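Local coordinates for protein transcriptional activator TenA-1 (Sulfolobus solfataricus P2, PDB 2QZC) that is a TenA-like protein with the heme oxygenase-like fold that probably acts as a thiaminase, breaking down thiamin or related compounds, at residues 106-109 with 110-114; 125-128 with 129-133; 137-140 with 141-145. One frame throughout, in Å; residues are numbered along the deposited sequence.

Contact 1: 106-109 with 110-114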
ATOM      1  N   THR A 106      12.058 -22.253   3.208  1.00 19.59           N
ATOM      2  CA  THR A 106      13.181 -22.042   4.145  1.00 17.95           C
ATOM      3  C   THR A 106      12.628 -21.261   5.344  1.00 16.81           C
ATOM      4  O   THR A 106      11.811 -20.372   5.185  1.00 18.08           O
ATOM      5  CB  THR A 106      14.317 -21.260   3.495  1.00 18.46           C
ATOM      6  OG1 THR A 106      14.771 -22.001   2.342  1.00 19.65           O
ATOM      7  CG2 THR A 106      15.507 -21.095   4.452  1.00 17.03           C
ATOM      8  N   GLY A 107      13.025 -21.656   6.540  1.00 17.08           N
ATOM      9  CA  GLY A 107      12.583 -20.930   7.725  1.00 16.74           C
ATOM     10  C   GLY A 107      13.363 -19.644   7.910  1.00 16.36           C
ATOM     11  O   GLY A 107      14.317 -19.337   7.187  1.00 16.60           O
ATOM     12  N   TYR A 108      12.929 -18.851   8.865  1.00 13.85           N
ATOM     13  CA  TYR A 108      13.669 -17.672   9.249  1.00 12.87           C
ATOM     14  C   TYR A 108      14.799 -18.071  10.212  1.00 14.62           C
ATOM     15  O   TYR A 108      14.624 -18.970  11.026  1.00 15.55           O
ATOM     16  CB  TYR A 108      12.806 -16.720  10.069  1.00 13.38           C
ATOM     17  CG  TYR A 108      11.586 -16.095   9.409  1.00 13.60           C
ATOM     18  CD1 TYR A 108      10.359 -16.729   9.489  1.00 14.75           C
ATOM     19  CD2 TYR A 108      11.650 -14.877   8.765  1.00 14.24           C
ATOM     20  CE1 TYR A 108       9.219 -16.150   8.962  1.00 15.18           C
ATOM     21  CE2 TYR A 108      10.524 -14.289   8.206  1.00 13.32           C
ATOM     22  CZ  TYR A 108       9.309 -14.925   8.323  1.00 16.44           C
ATOM     23  OH  TYR A 108       8.152 -14.371   7.812  1.00 18.96           O
ATOM     24  N   ASN A 109      15.942 -17.394  10.135  1.00 14.26           N
ATOM     25  CA  ASN A 109      16.861 -17.459  11.263  1.00 14.71           C
ATOM     26  C   ASN A 109      16.306 -16.553  12.404  1.00 14.35           C
ATOM     27  O   ASN A 109      15.346 -15.781  12.221  1.00 14.23           O
ATOM     28  CB  ASN A 109      18.303 -17.175  10.891  1.00 14.60           C
ATOM     29  CG  ASN A 109      18.573 -15.771  10.382  1.00 15.97           C
ATOM     30  OD1 ASN A 109      17.964 -14.806  10.829  1.00 15.79           O
ATOM     31  ND2 ASN A 109      19.529 -15.658   9.433  1.00 14.90           N
ATOM     32  N   LEU A 110      16.858 -16.692  13.602  1.00 15.11           N
ATOM     33  CA  LEU A 110      16.310 -15.984  14.759  1.00 14.61           C
ATOM     34  C   LEU A 110      16.349 -14.476  14.554  1.00 14.34           C
ATOM     35  O   LEU A 110      15.359 -13.786  14.872  1.00 13.49           O
ATOM     36  CB  LEU A 110      17.103 -16.346  16.025  1.00 15.08           C
ATOM     37  CG  LEU A 110      16.721 -15.602  17.313  1.00 18.74           C
ATOM     38  CD1 LEU A 110      15.258 -15.744  17.633  1.00 19.87           C
ATOM     39  CD2 LEU A 110      17.583 -16.073  18.505  1.00 23.48           C
ATOM     40  N   ILE A 111      17.448 -13.940  14.036  1.00 14.39           N
ATOM     41  CA  ILE A 111      17.548 -12.502  13.867  1.00 13.51           C
ATOM     42  C   ILE A 111      16.522 -11.969  12.863  1.00 13.68           C
ATOM     43  O   ILE A 111      15.882 -10.941  13.118  1.00 13.87           O
ATOM     44  CB  ILE A 111      18.961 -12.092  13.433  1.00 15.42           C
ATOM     45  CG1 ILE A 111      19.996 -12.482  14.468  1.00 21.97           C
ATOM     46  CG2 ILE A 111      19.034 -10.563  13.219  1.00 18.58           C
ATOM     47  CD1 ILE A 111      19.813 -11.826  15.846  1.00 23.96           C
ATOM     48  N   ASN A 112      16.339 -12.671  11.747  1.00 13.32           N
ATOM     49  CA  ASN A 112      15.334 -12.259  10.745  1.00 12.70           C
ATOM     50  C   ASN A 112      13.929 -12.320  11.334  1.00 14.07           C
ATOM     51  O   ASN A 112      13.063 -11.438  11.152  1.00 13.36           O
ATOM     52  CB  ASN A 112      15.482 -13.157   9.531  1.00 12.39           C
ATOM     53  CG  ASN A 112      14.742 -12.670   8.306  1.00 14.25           C
ATOM     54  OD1 ASN A 112      14.222 -11.556   8.281  1.00 14.66           O
ATOM     55  ND2 ASN A 112      14.735 -13.539   7.263  1.00 13.69           N
ATOM     56  N   TYR A 113      13.671 -13.403  12.072  1.00 12.98           N
ATOM     57  CA  TYR A 113      12.356 -13.546  12.721  1.00 13.81           C
ATOM     58  C   TYR A 113      12.081 -12.356  13.630  1.00 13.18           C
ATOM     59  O   TYR A 113      11.054 -11.660  13.573  1.00 13.64           O
ATOM     60  CB  TYR A 113      12.248 -14.875  13.490  1.00 14.71           C
ATOM     61  CG  TYR A 113      10.816 -15.084  13.964  1.00 14.84           C
ATOM     62  CD1 TYR A 113       9.849 -15.548  13.101  1.00 16.66           C
ATOM     63  CD2 TYR A 113      10.427 -14.773  15.231  1.00 14.92           C
ATOM     64  CE1 TYR A 113       8.528 -15.681  13.485  1.00 15.25           C
ATOM     65  CE2 TYR A 113       9.073 -14.899  15.635  1.00 16.05           C
ATOM     66  CZ  TYR A 113       8.149 -15.376  14.754  1.00 14.54           C
ATOM     67  OH  TYR A 113       6.820 -15.448  15.108  1.00 14.66           O
ATOM     68  N   ALA A 114      13.043 -12.062  14.503  1.00 13.67           N
ATOM     69  CA  ALA A 114      12.903 -10.948  15.430  1.00 12.77           C
ATOM     70  C   ALA A 114      12.748  -9.601  14.722  1.00 12.82           C
ATOM     71  O   ALA A 114      11.921  -8.756  15.118  1.00 13.49           O
ATOM     72  CB  ALA A 114      14.156 -10.897  16.366  1.00 15.00           C
TER
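N109 opens helix 110-125 as its N-cap, and its side-chain oxygen OD1 accepts a hydrogen bond from N112 N at 2.8 Å. The N-H lies nearly in line with the C=O of the amide, the C=O...donor angle being 175°. This directness depends on the first torsion of N109, which sets CG between its own backbone N and carbonyl carbon (chi1 64°) and so swings the amide back over the first turn. The fit is close, since N109 OD1 also rests 3.3 Å from N112 CB. The main chain takes up the helix at the same point, with Y113 N donating to N109 O at 2.9 Å. N109 and N112 are both buried; their amide planes are turned 67° apart, and each NH2 has its own partner: N109 ND2 bonds to the hydroxyl of Y43, while N112 ND2 bonds to OE1 of Q47, the atom that also receives N109 N.

Across the cap, Y108 just before it and Y113 in the first turn form a T-shaped pair. The edge of Y113 is directed at the face of Y108, the centroids are 5.6 Å apart, and Y108 CD1 comes within 3.8 Å of Y113 CD1. N112 meets the same Y108 ring at its edge, ND2 lying 3.7 Å from CD2. Packing is looser where L110 turns its side chain from the loop toward solvent, touching the preceding residue chiefly through CB.

The cap as a whole is set against two long helices and the chain terminus. Helix 38-63 supplies Q47, K50, which makes a cation-pi contact with Y108, and D54, which bonds to Y108 OH; helix 186-208 covers N109 and N112 through A205 and F202, and the C-terminal Y214 packs on both tyrosines.

Contact 2: 125-128 with 129-133; sequences LDWN and KFLVA
W127 O accepts from L131 N at 2.8 Å, a nearly straight bond in the first turn of helix 127-148. The start of this helix is an N-cap: D126, the residue right before the helix, has its carboxylate folded back, and its OD2 takes the N-H of K129 at 2.9 Å. The oxygen uses its anti lone pair, the one facing away from OD1, and the N-H...O angle of 154° leaves the bond moderately bent. With CG of D126 opposite its backbone N (chi1 -175°), the acid reaches forward over the N-terminal end of the helix, where a negative group would be expected to be favoured by the helix dipole. The backbone of D126 is used as well, its O receiving F130 N at 3.1 Å.

K129 lies across the carboxylate at about a right angle. Its contact there is made by the aliphatic part, CG sitting 3.4 Å from D126 OD2, and the extended chain carries NZ on past the acid. The ammonium NZ and D126 OD2 are 5.6 Å apart, so any attraction between them is through space and not a salt bridge; NZ has a weak hydrogen bond to a glycerol, probably from the crystallisation liquor.

A separate, apolar face is built by W127, F130 and L131. The indole lies over L131, whose CB is under one face, displaced toward the rim, while F130 CD2 approaches CZ3 obliquely. Around them A58, L59 and A62 of helix 38-63 receive F130 and, at A62, W127 too; K65 and P67 of the following loop also touch W127, and W134 stacks on F130 one turn further along. Against the indole the L131 side chain ends with CD2, 3.7 Å from W127 NE1.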
ATOM      1  N   LEU A 125       1.157  -0.059  15.598  1.00 16.58           N
ATOM      2  CA  LEU A 125       0.969   1.054  16.528  1.00 17.73           C
ATOM      3  C   LEU A 125       0.886   2.439  15.916  1.00 18.37           C
ATOM      4  O   LEU A 125      -0.006   3.199  16.264  1.00 19.40           O
ATOM      5  CB  LEU A 125       2.089   1.075  17.574  1.00 20.92           C
ATOM      6  CG  LEU A 125       2.173  -0.114  18.533  1.00 25.47           C
ATOM      7  CD1 LEU A 125       3.327   0.198  19.472  1.00 27.67           C
ATOM      8  CD2 LEU A 125       0.869  -0.346  19.271  1.00 30.30           C
ATOM      9  N   ASP A 126       1.818   2.794  15.056  1.00 16.42           N
ATOM     10  CA  ASP A 126       1.973   4.194  14.648  1.00 18.88           C
ATOM     11  C   ASP A 126       2.825   4.367  13.407  1.00 18.09           C
ATOM     12  O   ASP A 126       3.869   3.719  13.303  1.00 17.97           O
ATOM     13  CB  ASP A 126       2.726   4.823  15.840  1.00 22.75           C
ATOM     14  CG  ASP A 126       2.908   6.271  15.750  1.00 30.35           C
ATOM     15  OD1 ASP A 126       1.934   7.016  15.942  1.00 38.54           O
ATOM     16  OD2 ASP A 126       4.044   6.686  15.563  1.00 26.71           O
ATOM     17  N   TRP A 127       2.434   5.247  12.473  1.00 16.98           N
ATOM     18  CA  TRP A 127       3.237   5.505  11.297  1.00 15.98           C
ATOM     19  C   TRP A 127       4.635   6.025  11.641  1.00 14.95           C
ATOM     20  O   TRP A 127       5.631   5.520  11.099  1.00 15.21           O
ATOM     21  CB  TRP A 127       2.523   6.454  10.326  1.00 16.85           C
ATOM     22  CG  TRP A 127       3.387   7.057   9.269  1.00 16.43           C
ATOM     23  CD1 TRP A 127       3.849   8.354   9.220  1.00 16.87           C
ATOM     24  CD2 TRP A 127       3.942   6.393   8.132  1.00 17.24           C
ATOM     25  NE1 TRP A 127       4.609   8.529   8.092  1.00 16.30           N
ATOM     26  CE2 TRP A 127       4.690   7.342   7.410  1.00 15.38           C
ATOM     27  CE3 TRP A 127       3.865   5.080   7.634  1.00 18.66           C
ATOM     28  CZ2 TRP A 127       5.395   7.011   6.233  1.00 18.81           C
ATOM     29  CZ3 TRP A 127       4.557   4.747   6.454  1.00 17.88           C
ATOM     30  CH2 TRP A 127       5.291   5.709   5.759  1.00 19.46           C
ATOM     31  N   ASN A 128       4.722   7.023  12.527  1.00 15.93           N
ATOM     32  CA  ASN A 128       6.039   7.619  12.826  1.00 15.79           C
ATOM     33  C   ASN A 128       7.010   6.579  13.406  1.00 14.88           C
ATOM     34  O   ASN A 128       8.179   6.552  13.034  1.00 16.36           O
ATOM     35  CB  ASN A 128       5.933   8.819  13.777  1.00 16.02           C
ATOM     36  CG  ASN A 128       5.294  10.027  13.133  1.00 18.76           C
ATOM     37  OD1 ASN A 128       5.086  10.084  11.938  1.00 19.01           O
ATOM     38  ND2 ASN A 128       5.037  11.045  13.958  1.00 22.71           N
ATOM     39  N   LYS A 129       6.541   5.731  14.325  1.00 15.73           N
ATOM     40  CA  LYS A 129       7.410   4.691  14.912  1.00 16.05           C
ATOM     41  C   LYS A 129       7.860   3.693  13.851  1.00 14.92           C
ATOM     42  O   LYS A 129       9.023   3.299  13.821  1.00 15.55           O
ATOM     43  CB  LYS A 129       6.698   3.993  16.064  1.00 15.73           C
ATOM     44  CG  LYS A 129       6.442   4.892  17.270  1.00 16.64           C
ATOM     45  CD  LYS A 129       5.803   4.167  18.423  1.00 19.17           C
ATOM     46  CE  LYS A 129       5.524   5.130  19.575  1.00 26.31           C
ATOM     47  NZ  LYS A 129       4.784   4.449  20.662  1.00 30.42           N
ATOM     48  N   PHE A 130       6.941   3.254  12.993  1.00 14.64           N
ATOM     49  CA  PHE A 130       7.320   2.362  11.910  1.00 13.72           C
ATOM     50  C   PHE A 130       8.347   3.013  10.991  1.00 13.64           C
ATOM     51  O   PHE A 130       9.344   2.399  10.603  1.00 14.06           O
ATOM     52  CB  PHE A 130       6.123   1.877  11.093  1.00 13.99           C
ATOM     53  CG  PHE A 130       6.532   1.159   9.830  1.00 14.97           C
ATOM     54  CD1 PHE A 130       7.002  -0.147   9.897  1.00 14.04           C
ATOM     55  CD2 PHE A 130       6.627   1.843   8.589  1.00 16.04           C
ATOM     56  CE1 PHE A 130       7.458  -0.790   8.752  1.00 14.26           C
ATOM     57  CE2 PHE A 130       7.111   1.193   7.469  1.00 15.69           C
ATOM     58  CZ  PHE A 130       7.517  -0.106   7.563  1.00 15.79           C
ATOM     59  N   LEU A 131       8.085   4.258  10.585  1.00 15.40           N
ATOM     60  CA  LEU A 131       8.976   4.982   9.672  1.00 14.57           C
ATOM     61  C   LEU A 131      10.393   5.070  10.208  1.00 14.88           C
ATOM     62  O   LEU A 131      11.343   4.805   9.476  1.00 15.47           O
ATOM     63  CB  LEU A 131       8.360   6.371   9.360  1.00 16.17           C
ATOM     64  CG  LEU A 131       9.093   7.258   8.409  1.00 17.83           C
ATOM     65  CD1 LEU A 131       9.340   6.623   7.033  1.00 17.02           C
ATOM     66  CD2 LEU A 131       8.279   8.572   8.319  1.00 17.04           C
ATOM     67  N   VAL A 132      10.533   5.392  11.490  1.00 14.13           N
ATOM     68  CA  VAL A 132      11.839   5.429  12.115  1.00 16.11           C
ATOM     69  C   VAL A 132      12.451   4.010  12.129  1.00 16.36           C
ATOM     70  O   VAL A 132      13.651   3.850  11.816  1.00 17.78           O
ATOM     71  CB  VAL A 132      11.806   6.090  13.502  1.00 18.46           C
ATOM     72  CG1 VAL A 132      13.097   5.948  14.256  1.00 19.49           C
ATOM     73  CG2 VAL A 132      11.420   7.585  13.340  1.00 17.42           C
ATOM     74  N   ALA A 133      11.647   2.983  12.461  1.00 14.37           N
ATOM     75  CA  ALA A 133      12.158   1.611  12.475  1.00 13.78           C
ATOM     76  C   ALA A 133      12.612   1.107  11.123  1.00 14.31           C
ATOM     77  O   ALA A 133      13.478   0.250  11.041  1.00 14.55           O
ATOM     78  CB  ALA A 133      11.090   0.680  13.044  1.00 15.44           C
TER

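Contact 3: 137-140 with 141-145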
ATOM      1  N   CYS A 137      17.163   0.159   7.312  1.00 14.62           N
ATOM      2  CA  CYS A 137      17.179  -0.752   6.196  0.50 16.02           C
ATOM      3  C   CYS A 137      17.216  -0.007   4.856  1.00 17.02           C
ATOM      4  O   CYS A 137      18.052  -0.272   3.997  1.00 18.74           O
ATOM      5  CB  CYS A 137      15.928  -1.603   6.277  0.50 17.23           C
ATOM      6  SG  CYS A 137      15.674  -2.562   4.882  0.50 18.87           S
HETATM    7  N   MSE A 138      16.337   0.975   4.721  1.00 15.51           N
HETATM    8  CA  MSE A 138      16.204   1.660   3.431  1.00 14.87           C
HETATM    9  C   MSE A 138      17.356   2.582   3.137  1.00 15.80           C
HETATM   10  O   MSE A 138      18.017   2.467   2.091  1.00 15.18           O
HETATM   11  CB  MSE A 138      14.874   2.411   3.395  1.00 16.49           C
HETATM   12  CG  MSE A 138      13.648   1.511   3.528  1.00 16.49           C
HETATM   13 SE   MSE A 138      13.439   0.109   2.150  0.75 17.06          SE
HETATM   14  CE  MSE A 138      13.310   1.226   0.625  1.00 20.04           C
ATOM     15  N   PHE A 139      17.659   3.438   4.075  1.00 16.79           N
ATOM     16  CA  PHE A 139      18.733   4.424   3.898  1.00 16.08           C
ATOM     17  C   PHE A 139      20.091   3.751   3.894  1.00 17.23           C
ATOM     18  O   PHE A 139      20.942   4.065   3.046  1.00 16.88           O
ATOM     19  CB  PHE A 139      18.675   5.532   4.983  1.00 15.86           C
ATOM     20  CG  PHE A 139      19.656   6.667   4.749  1.00 15.93           C
ATOM     21  CD1 PHE A 139      19.307   7.679   3.891  1.00 23.06           C
ATOM     22  CD2 PHE A 139      20.886   6.691   5.383  1.00 18.71           C
ATOM     23  CE1 PHE A 139      20.176   8.713   3.659  1.00 24.39           C
ATOM     24  CE2 PHE A 139      21.786   7.726   5.127  1.00 23.92           C
ATOM     25  CZ  PHE A 139      21.418   8.720   4.265  1.00 25.35           C
ATOM     26  N   GLY A 140      20.307   2.800   4.799  1.00 15.58           N
ATOM     27  CA  GLY A 140      21.571   2.118   4.887  1.00 15.99           C
ATOM     28  C   GLY A 140      21.874   1.355   3.629  1.00 16.87           C
ATOM     29  O   GLY A 140      23.020   1.344   3.184  1.00 17.23           O
ATOM     30  N   TYR A 141      20.883   0.700   3.033  1.00 14.91           N
ATOM     31  CA  TYR A 141      21.144  -0.016   1.779  1.00 14.91           C
ATOM     32  C   TYR A 141      21.502   0.926   0.616  1.00 15.48           C
ATOM     33  O   TYR A 141      22.259   0.536  -0.276  1.00 15.91           O
ATOM     34  CB  TYR A 141      20.004  -0.972   1.413  1.00 16.37           C
ATOM     35  CG  TYR A 141      20.121  -2.353   2.034  1.00 16.74           C
ATOM     36  CD1 TYR A 141      20.414  -2.537   3.399  1.00 16.53           C
ATOM     37  CD2 TYR A 141      19.964  -3.479   1.265  1.00 17.04           C
ATOM     38  CE1 TYR A 141      20.487  -3.813   3.973  1.00 15.47           C
ATOM     39  CE2 TYR A 141      20.013  -4.743   1.830  1.00 17.11           C
ATOM     40  CZ  TYR A 141      20.341  -4.930   3.149  1.00 16.64           C
ATOM     41  OH  TYR A 141      20.400  -6.202   3.669  1.00 17.82           O
ATOM     42  N   SER A 142      21.005   2.151   0.650  1.00 15.53           N
ATOM     43  CA  SER A 142      21.400   3.160  -0.355  1.00 16.78           C
ATOM     44  C   SER A 142      22.915   3.408  -0.278  1.00 17.70           C
ATOM     45  O   SER A 142      23.621   3.401  -1.313  1.00 18.80           O
ATOM     46  CB  SER A 142      20.631   4.454  -0.125  1.00 18.51           C
ATOM     47  OG  SER A 142      20.877   5.357  -1.201  1.00 21.21           O
ATOM     48  N   ILE A 143      23.424   3.565   0.952  1.00 17.34           N
ATOM     49  CA  ILE A 143      24.850   3.805   1.248  0.50 17.96           C
ATOM     50  C   ILE A 143      25.693   2.602   0.841  1.00 17.40           C
ATOM     51  O   ILE A 143      26.775   2.717   0.239  1.00 19.74           O
ATOM     52  CB  ILE A 143      25.047   4.118   2.779  0.50 18.86           C
ATOM     53  CG1 ILE A 143      24.535   5.527   3.059  0.50 25.68           C
ATOM     54  CG2 ILE A 143      26.523   3.997   3.241  0.50 19.60           C
ATOM     55  CD1 ILE A 143      24.530   5.871   4.511  0.50 23.58           C
ATOM     56  N   VAL A 144      25.228   1.436   1.221  1.00 17.10           N
ATOM     57  CA  VAL A 144      25.942   0.207   0.938  1.00 17.56           C
ATOM     58  C   VAL A 144      26.007  -0.065  -0.558  1.00 17.97           C
ATOM     59  O   VAL A 144      27.055  -0.475  -1.066  1.00 18.17           O
ATOM     60  CB  VAL A 144      25.314  -0.979   1.708  1.00 17.12           C
ATOM     61  CG1 VAL A 144      25.900  -2.347   1.262  1.00 20.44           C
ATOM     62  CG2 VAL A 144      25.459  -0.762   3.228  1.00 17.57           C
ATOM     63  N   GLY A 145      24.907   0.154  -1.258  1.00 16.42           N
ATOM     64  CA  GLY A 145      24.892  -0.024  -2.707  1.00 17.57           C
ATOM     65  C   GLY A 145      25.883   0.891  -3.398  1.00 17.94           C
ATOM     66  O   GLY A 145      26.595   0.439  -4.316  1.00 18.49           O
TER
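C137 and Y141, one turn apart on helix 127-148, are arranged with the thiol above the tyrosine ring. SG stands 5.2 Å from the ring centroid and 18° off its normal, a sulfur-aromatic contact made over the face but at a distance; since C137 was modelled in two conformers, it describes one of them. The carbonyl of C137 is nearer: its O lies 3.3 Å from Y141 CB and accepts Y141 N at 3.1 Å, with the donor well above the carbonyl plane. The ring of Y141 thus grows out of the turn beside this oxygen, while G140 C touches the ring at its edge. Glycerol lies about 3 Å from the C137 side chain and imidazole about 3 Å from that of Y141, both probably from the crystallisation liquor but perhaps marking a pocket.

F139 and I143 meet on another side of the helix. CG of F139 is anti to its backbone N (chi1 -173°), which brings the ring forward along the axis until CE2 meets CD1 of I143; the side chains cross at a slant, and the deposited alternative for I143 makes the closeness uncertain. G140, next to F139, has no side chain, and its O, 3.0 Å from V144 N, continues the helix. S142 N is held less firmly, by weak bonds to O of M138 and of F139.

Several helices close round this turn. Helix 18-23 packs W19 on F139 and I143; helix 166-179 lays I172 on F139 and on M138, here selenomethionine. Y141 OH bonds to Y44 of helix 38-63, Y163 of helix 154-164 meets the Y141 ring edge-to-face, and E199 of helix 186-208 touches C137 and Y141.

The three contacts follow one another along the chain in an all-helical protein of the TENA/THI-4/PQQC family. Contact 1 caps helix 110-125; contacts 2 and 3 belong to the next helix, 127-148, the former at its start and the latter further along. Centre to centre, contacts 1 and 2 are about 22 Å apart, 1 and 3 about 21 Å, and 2 and 3 about 18 Å. Contact 3 is the deepest, about 7 Å from the chain centre against 15 Å for the others. Helices 38-63 and 186-208 border all three, tying two capped helix starts to a buried middle turn close to bound small molecules, consistent with a pocket in the bundle.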